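Local coordinates for protein pectate lyase 47 (Bacillus sp. TS-47, PDB 1VBL) that probably cleaves pectate (polygalacturonate) by calcium-dependent beta-elimination, as a thermostable, secreted lyase of polysaccharide lyase family 1, at residues A[14-19]-A[390-395]; A[10-15]-A[199-204]. One frame throughout, in Å; residues are numbered along the deposited sequence.

Contact 1: residues A[14-19]-A[390-395]; sequences WAAYGE and PMFYHV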
loop_
_atom_site.group_PDB
_atom_site.type_symbol
_atom_site.label_atom_id
_atom_site.label_comp_id
_atom_site.label_asym_id
_atom_site.label_seq_id
_atom_site.Cartn_x
_atom_site.Cartn_y
_atom_site.Cartn_z
ATOM N N TRP A 14 -5.463 -14.816 5.432
ATOM C CA TRP A 14 -6.854 -14.720 5.015
ATOM C C TRP A 14 -7.113 -15.045 3.543
ATOM O O TRP A 14 -8.206 -15.492 3.193
ATOM C CB TRP A 14 -7.401 -13.330 5.343
ATOM C CG TRP A 14 -7.881 -13.179 6.764
ATOM C CD1 TRP A 14 -7.409 -12.305 7.708
ATOM C CD2 TRP A 14 -8.990 -13.862 7.370
ATOM N NE1 TRP A 14 -8.162 -12.400 8.859
ATOM C CE2 TRP A 14 -9.137 -13.346 8.676
ATOM C CE3 TRP A 14 -9.875 -14.857 6.930
ATOM C CZ2 TRP A 14 -10.135 -13.792 9.550
ATOM C CZ3 TRP A 14 -10.870 -15.301 7.800
ATOM C CH2 TRP A 14 -10.990 -14.767 9.096
ATOM N N ALA A 15 -6.122 -14.824 2.681
ATOM C CA ALA A 15 -6.287 -15.116 1.258
ATOM C C ALA A 15 -6.401 -16.619 1.001
ATOM O O ALA A 15 -6.733 -17.044 -0.107
ATOM C CB ALA A 15 -5.121 -14.540 0.466
ATOM N N ALA A 16 -6.122 -17.423 2.022
ATOM C CA ALA A 16 -6.205 -18.876 1.889
ATOM C C ALA A 16 -7.626 -19.375 2.155
ATOM O O ALA A 16 -7.933 -20.550 1.948
ATOM C CB ALA A 16 -5.230 -19.545 2.850
ATOM N N TYR A 17 -8.489 -18.472 2.605
ATOM C CA TYR A 17 -9.874 -18.817 2.909
ATOM C C TYR A 17 -10.557 -19.533 1.745
ATOM O O TYR A 17 -10.380 -19.162 0.581
ATOM C CB TYR A 17 -10.666 -17.557 3.261
ATOM C CG TYR A 17 -12.113 -17.834 3.603
ATOM C CD1 TYR A 17 -12.469 -18.360 4.845
ATOM C CD2 TYR A 17 -13.123 -17.603 2.671
ATOM C CE1 TYR A 17 -13.799 -18.652 5.150
ATOM C CE2 TYR A 17 -14.454 -17.891 2.964
ATOM C CZ TYR A 17 -14.785 -18.415 4.204
ATOM O OH TYR A 17 -16.101 -18.706 4.490
ATOM N N GLY A 18 -11.339 -20.559 2.070
ATOM C CA GLY A 18 -12.051 -21.309 1.048
ATOM C C GLY A 18 -11.133 -22.045 0.094
ATOM O O GLY A 18 -10.347 -22.893 0.512
ATOM N N GLU A 19 -11.235 -21.717 -1.191
ATOM C CA GLU A 19 -10.411 -22.345 -2.219
ATOM C C GLU A 19 -9.019 -21.722 -2.296
ATOM O O GLU A 19 -8.163 -22.182 -3.053
ATOM C CB GLU A 19 -11.098 -22.235 -3.581
ATOM C CG GLU A 19 -12.399 -23.008 -3.673
ATOM C CD GLU A 19 -12.210 -24.487 -3.398
ATOM O OE1 GLU A 19 -11.423 -25.131 -4.123
ATOM O OE2 GLU A 19 -12.850 -25.006 -2.458
ATOM N N PRO A 390 -6.966 -15.931 15.044
ATOM C CA PRO A 390 -6.473 -16.178 13.684
ATOM C C PRO A 390 -6.193 -17.665 13.501
ATOM O O PRO A 390 -5.538 -18.285 14.339
ATOM C CB PRO A 390 -5.187 -15.358 13.623
ATOM C CG PRO A 390 -5.437 -14.254 14.598
ATOM C CD PRO A 390 -6.100 -14.970 15.746
ATOM N N MET A 391 -6.683 -18.234 12.409
ATOM C CA MET A 391 -6.464 -19.649 12.152
ATOM C C MET A 391 -5.611 -19.849 10.902
ATOM O O MET A 391 -4.970 -20.888 10.734
ATOM C CB MET A 391 -7.809 -20.359 11.987
ATOM C CG MET A 391 -7.997 -21.566 12.896
ATOM S SD MET A 391 -7.852 -21.168 14.655
ATOM C CE MET A 391 -9.519 -20.624 15.030
ATOM N N PHE A 392 -5.586 -18.840 10.037
ATOM C CA PHE A 392 -4.832 -18.938 8.797
ATOM C C PHE A 392 -3.358 -18.587 8.841
ATOM O O PHE A 392 -2.953 -17.496 8.440
ATOM C CB PHE A 392 -5.509 -18.118 7.694
ATOM C CG PHE A 392 -6.822 -18.683 7.248
ATOM C CD1 PHE A 392 -8.011 -18.011 7.512
ATOM C CD2 PHE A 392 -6.874 -19.906 6.587
ATOM C CE1 PHE A 392 -9.239 -18.552 7.126
ATOM C CE2 PHE A 392 -8.096 -20.457 6.196
ATOM C CZ PHE A 392 -9.280 -19.778 6.468
ATOM N N TYR A 393 -2.558 -19.523 9.336
ATOM C CA TYR A 393 -1.117 -19.354 9.363
ATOM C C TYR A 393 -0.471 -20.715 9.541
ATOM O O TYR A 393 -1.031 -21.604 10.186
ATOM C CB TYR A 393 -0.664 -18.390 10.473
ATOM C CG TYR A 393 -0.926 -18.842 11.895
ATOM C CD1 TYR A 393 -2.132 -18.545 12.534
ATOM C CD2 TYR A 393 0.052 -19.525 12.619
ATOM C CE1 TYR A 393 -2.353 -18.911 13.865
ATOM C CE2 TYR A 393 -0.158 -19.895 13.946
ATOM C CZ TYR A 393 -1.360 -19.583 14.562
ATOM O OH TYR A 393 -1.560 -19.921 15.880
ATOM N N HIS A 394 0.697 -20.886 8.938
ATOM C CA HIS A 394 1.423 -22.141 9.044
ATOM C C HIS A 394 2.374 -22.095 10.230
ATOM O O HIS A 394 2.428 -23.027 11.032
ATOM C CB HIS A 394 2.213 -22.404 7.760
ATOM C CG HIS A 394 1.379 -22.935 6.636
ATOM N ND1 HIS A 394 1.472 -24.236 6.192
ATOM C CD2 HIS A 394 0.424 -22.345 5.879
ATOM C CE1 HIS A 394 0.611 -24.425 5.207
ATOM N NE2 HIS A 394 -0.039 -23.294 4.998
ATOM N N VAL A 395 3.114 -20.995 10.345
ATOM C CA VAL A 395 4.080 -20.842 11.419
ATOM C C VAL A 395 4.274 -19.396 11.843
ATOM O O VAL A 395 4.301 -18.495 11.009
ATOM C CB VAL A 395 5.479 -21.350 10.995
ATOM C CG1 VAL A 395 6.439 -21.277 12.177
ATOM C CG2 VAL A 395 5.390 -22.761 10.454
#
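Phe-392 carries this contact from the 390-395 side, its ring pointing into the short 3-10 turn of Trp-14, Ala-15 and Ala-16 and meeting Tyr-17 just beyond it. No hydrogen bond crosses between the two segments; the evidence is all apolar contact, and about 207 Å² of surface is buried, most of it on Phe-392 itself.

The aromatic part comes first. The edge of the Phe-392 ring carrying CD1 and CE1 lies against CE3 and CZ3 of Trp-14, coming at the indole obliquely, with CE1 of Phe-392 3.7 Å from CZ3 of Trp-14. The centroids of the phenyl and of the indole six-membered ring lie 5.5 Å apart and the planes are inclined at 54°, an oblique pairing. Tyr-17 is met differently: CZ of Phe-392 comes to its ring edge, 3.8 Å from CD1 of Tyr-17. With CG of Tyr-17 anti to the backbone N (chi1 -179°), that edge is presented beside the phenyl tip.

Aliphatic and backbone contacts complete the surround. CB of Ala-16 lies 4.1 Å from CD2 of Phe-392, on the ring flank away from Trp-14, while CZ of Phe-392 reaches 3.7 Å from CA of Tyr-17. The backbone N of Tyr-17 sits over one phenyl face, offset toward the rim, but its hydrogen bond goes to O of Trp-14 (3.1 Å), which closes the 3-10 turn.

Beyond the pair, Arg-271 makes a cation-pi contact with Trp-14 and Phe-240 stacks on Tyr-17. Phe-392 is the centre of an inverse gamma turn, and its backbone is hydrogen-bonded to Gly-13. The whole is an aromatic cluster joining N- and C-terminal loops on the outside of the parallel beta-helix characteristic of pectate lyases.

Contact 2: residues A[10-15]-A[199-204]; sequences PYDGWA and HIWIDH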
loop_
_atom_site.group_PDB
_atom_site.type_symbol
_atom_site.label_atom_id
_atom_site.label_comp_id
_atom_site.label_asym_id
_atom_site.label_seq_id
_atom_site.Cartn_x
_atom_site.Cartn_y
_atom_site.Cartn_z
ATOM N N PRO A 10 -1.922 -23.477 1.595
ATOM C CA PRO A 10 -3.263 -23.751 2.118
ATOM C C PRO A 10 -3.751 -22.962 3.332
ATOM O O PRO A 10 -4.950 -22.728 3.466
ATOM C CB PRO A 10 -3.237 -25.260 2.360
ATOM C CG PRO A 10 -1.796 -25.549 2.616
ATOM C CD PRO A 10 -1.115 -24.708 1.563
ATOM N N TYR A 11 -2.843 -22.555 4.213
ATOM C CA TYR A 11 -3.237 -21.798 5.401
ATOM C C TYR A 11 -2.509 -20.466 5.523
ATOM O O TYR A 11 -2.483 -19.868 6.601
ATOM C CB TYR A 11 -2.969 -22.606 6.681
ATOM C CG TYR A 11 -3.746 -23.900 6.782
ATOM C CD1 TYR A 11 -3.307 -25.055 6.134
ATOM C CD2 TYR A 11 -4.936 -23.963 7.507
ATOM C CE1 TYR A 11 -4.033 -26.241 6.204
ATOM C CE2 TYR A 11 -5.672 -25.146 7.585
ATOM C CZ TYR A 11 -5.215 -26.279 6.930
ATOM O OH TYR A 11 -5.946 -27.444 6.990
ATOM N N ASP A 12 -1.931 -19.986 4.429
ATOM C CA ASP A 12 -1.185 -18.737 4.503
ATOM C C ASP A 12 -2.033 -17.468 4.467
ATOM O O ASP A 12 -2.230 -16.859 3.410
ATOM C CB ASP A 12 -0.122 -18.676 3.401
ATOM C CG ASP A 12 0.867 -17.540 3.617
ATOM O OD1 ASP A 12 0.753 -16.848 4.649
ATOM O OD2 ASP A 12 1.752 -17.334 2.764
ATOM N N GLY A 13 -2.530 -17.077 5.636
ATOM C CA GLY A 13 -3.322 -15.865 5.747
ATOM C C GLY A 13 -4.752 -15.922 5.245
ATOM O O GLY A 13 -5.205 -16.925 4.695
ATOM N N TRP A 14 -5.463 -14.816 5.432
ATOM C CA TRP A 14 -6.854 -14.720 5.015
ATOM C C TRP A 14 -7.113 -15.045 3.543
ATOM O O TRP A 14 -8.206 -15.492 3.193
ATOM C CB TRP A 14 -7.401 -13.330 5.343
ATOM C CG TRP A 14 -7.881 -13.179 6.764
ATOM C CD1 TRP A 14 -7.409 -12.305 7.708
ATOM C CD2 TRP A 14 -8.990 -13.862 7.370
ATOM N NE1 TRP A 14 -8.162 -12.400 8.859
ATOM C CE2 TRP A 14 -9.137 -13.346 8.676
ATOM C CE3 TRP A 14 -9.875 -14.857 6.930
ATOM C CZ2 TRP A 14 -10.135 -13.792 9.550
ATOM C CZ3 TRP A 14 -10.870 -15.301 7.800
ATOM C CH2 TRP A 14 -10.990 -14.767 9.096
ATOM N N ALA A 15 -6.122 -14.824 2.681
ATOM C CA ALA A 15 -6.287 -15.116 1.258
ATOM C C ALA A 15 -6.401 -16.619 1.001
ATOM O O ALA A 15 -6.733 -17.044 -0.107
ATOM C CB ALA A 15 -5.121 -14.540 0.466
ATOM N N HIS A 199 -9.343 -12.520 -2.283
ATOM C CA HIS A 199 -8.340 -13.538 -2.578
ATOM C C HIS A 199 -7.186 -12.964 -3.383
ATOM O O HIS A 199 -6.973 -13.310 -4.548
ATOM C CB HIS A 199 -8.976 -14.729 -3.299
ATOM C CG HIS A 199 -9.884 -15.531 -2.423
ATOM N ND1 HIS A 199 -11.239 -15.294 -2.340
ATOM C CD2 HIS A 199 -9.619 -16.511 -1.529
ATOM C CE1 HIS A 199 -11.769 -16.095 -1.433
ATOM N NE2 HIS A 199 -10.807 -16.844 -0.925
ATOM N N ILE A 200 -6.440 -12.076 -2.738
ATOM C CA ILE A 200 -5.300 -11.422 -3.364
ATOM C C ILE A 200 -4.054 -11.705 -2.541
ATOM O O ILE A 200 -4.064 -11.559 -1.323
ATOM C CB ILE A 200 -5.492 -9.891 -3.419
ATOM C CG1 ILE A 200 -6.889 -9.545 -3.948
ATOM C CG2 ILE A 200 -4.400 -9.262 -4.278
ATOM C CD1 ILE A 200 -7.175 -10.034 -5.358
ATOM N N TRP A 201 -2.984 -12.114 -3.210
ATOM C CA TRP A 201 -1.729 -12.400 -2.532
ATOM C C TRP A 201 -0.651 -11.481 -3.086
ATOM O O TRP A 201 -0.331 -11.534 -4.271
ATOM C CB TRP A 201 -1.339 -13.864 -2.743
ATOM C CG TRP A 201 -0.098 -14.293 -2.013
ATOM C CD1 TRP A 201 0.353 -13.831 -0.803
ATOM C CD2 TRP A 201 0.804 -15.332 -2.406
ATOM N NE1 TRP A 201 1.477 -14.524 -0.422
ATOM C CE2 TRP A 201 1.776 -15.451 -1.386
ATOM C CE3 TRP A 201 0.885 -16.180 -3.521
ATOM C CZ2 TRP A 201 2.819 -16.385 -1.449
ATOM C CZ3 TRP A 201 1.923 -17.111 -3.582
ATOM C CH2 TRP A 201 2.874 -17.204 -2.551
ATOM N N ILE A 202 -0.121 -10.621 -2.220
ATOM C CA ILE A 202 0.940 -9.680 -2.581
ATOM C C ILE A 202 2.161 -10.195 -1.836
ATOM O O ILE A 202 2.250 -10.059 -0.621
ATOM C CB ILE A 202 0.597 -8.263 -2.099
ATOM C CG1 ILE A 202 -0.775 -7.845 -2.651
ATOM C CG2 ILE A 202 1.701 -7.291 -2.507
ATOM C CD1 ILE A 202 -0.887 -7.922 -4.167
ATOM N N ASP A 203 3.115 -10.761 -2.565
ATOM C CA ASP A 203 4.268 -11.383 -1.921
ATOM C C ASP A 203 5.629 -11.099 -2.561
ATOM O O ASP A 203 5.760 -11.056 -3.782
ATOM C CB ASP A 203 4.000 -12.896 -1.888
ATOM C CG ASP A 203 5.158 -13.696 -1.333
ATOM O OD1 ASP A 203 5.237 -13.856 -0.099
ATOM O OD2 ASP A 203 5.987 -14.166 -2.140
ATOM N N HIS A 204 6.643 -10.919 -1.717
ATOM C CA HIS A 204 8.006 -10.653 -2.172
ATOM C C HIS A 204 8.153 -9.523 -3.183
ATOM O O HIS A 204 8.807 -9.675 -4.214
ATOM C CB HIS A 204 8.654 -11.928 -2.735
ATOM C CG HIS A 204 9.187 -12.849 -1.679
ATOM N ND1 HIS A 204 8.450 -13.887 -1.148
ATOM C CD2 HIS A 204 10.385 -12.878 -1.045
ATOM C CE1 HIS A 204 9.170 -14.514 -0.235
ATOM N NE2 HIS A 204 10.348 -13.922 -0.153
#
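Ala-15 meets His-199 and Ile-200 where the N-terminal loop lies against the parallel beta-helix of the pectate lyase fold, where the chain turns a corner at His-199 next to strand 200-208. The imidazole turns an edge to the loop: O of Ala-15 lies near the ring plane, 3.3 Å from CD2 of His-199. CG of His-199 is anti to its carbonyl carbon (chi1 -70°), which carries NE2 on to the carbonyl of Tyr-17, its hydrogen-bond partner. An alanine at His-199 would take away that donor and the ring edge beside Ala-15, and would probably leave the Tyr-17 carbonyl without this mate and the turn less firmly held to the corner.

Ala-15 also sets its methyl against the strand backbone, CB 3.6 Å from O of Ile-200. Farther along, the indole of Trp-201 presents one face to CB of Asp-203, while OD2 of Asp-12 approaches obliquely. NE1 of Trp-201 is 4.3 Å from OD2 of Asp-12, too far to bond; it is satisfied by Ser-244, and Asp-12 by a salt bridge to Lys-9. Just beyond the regular run 200-203, ND1 of His-204 donates to OD2 of Asp-203 at 2.7 Å, 164° at the hydrogen.

Overall arrangement
The centres of contacts 1 and 2 lie 8 Å apart, on the same side of the chain's centre, and both start from the N-terminal loop before strand 32-35, sharing Trp-14 and Ala-15. Along the chain, that loop comes first, strand 200-208 next, and the 390-395 loop, before helix 402-409, last. The two contacts also pack directly on each other, CB of Ala-16 lying 3.3 Å from O of Pro-10. The N-terminal loop thus bridges a beta-helix strand and the C-terminal loop. Contact 1 lies away from the calcium site; contact 2 comes nearer, the side chain of Ile-200 being about 12 Å from that of the calcium ligand Asp-233, still too far to touch it.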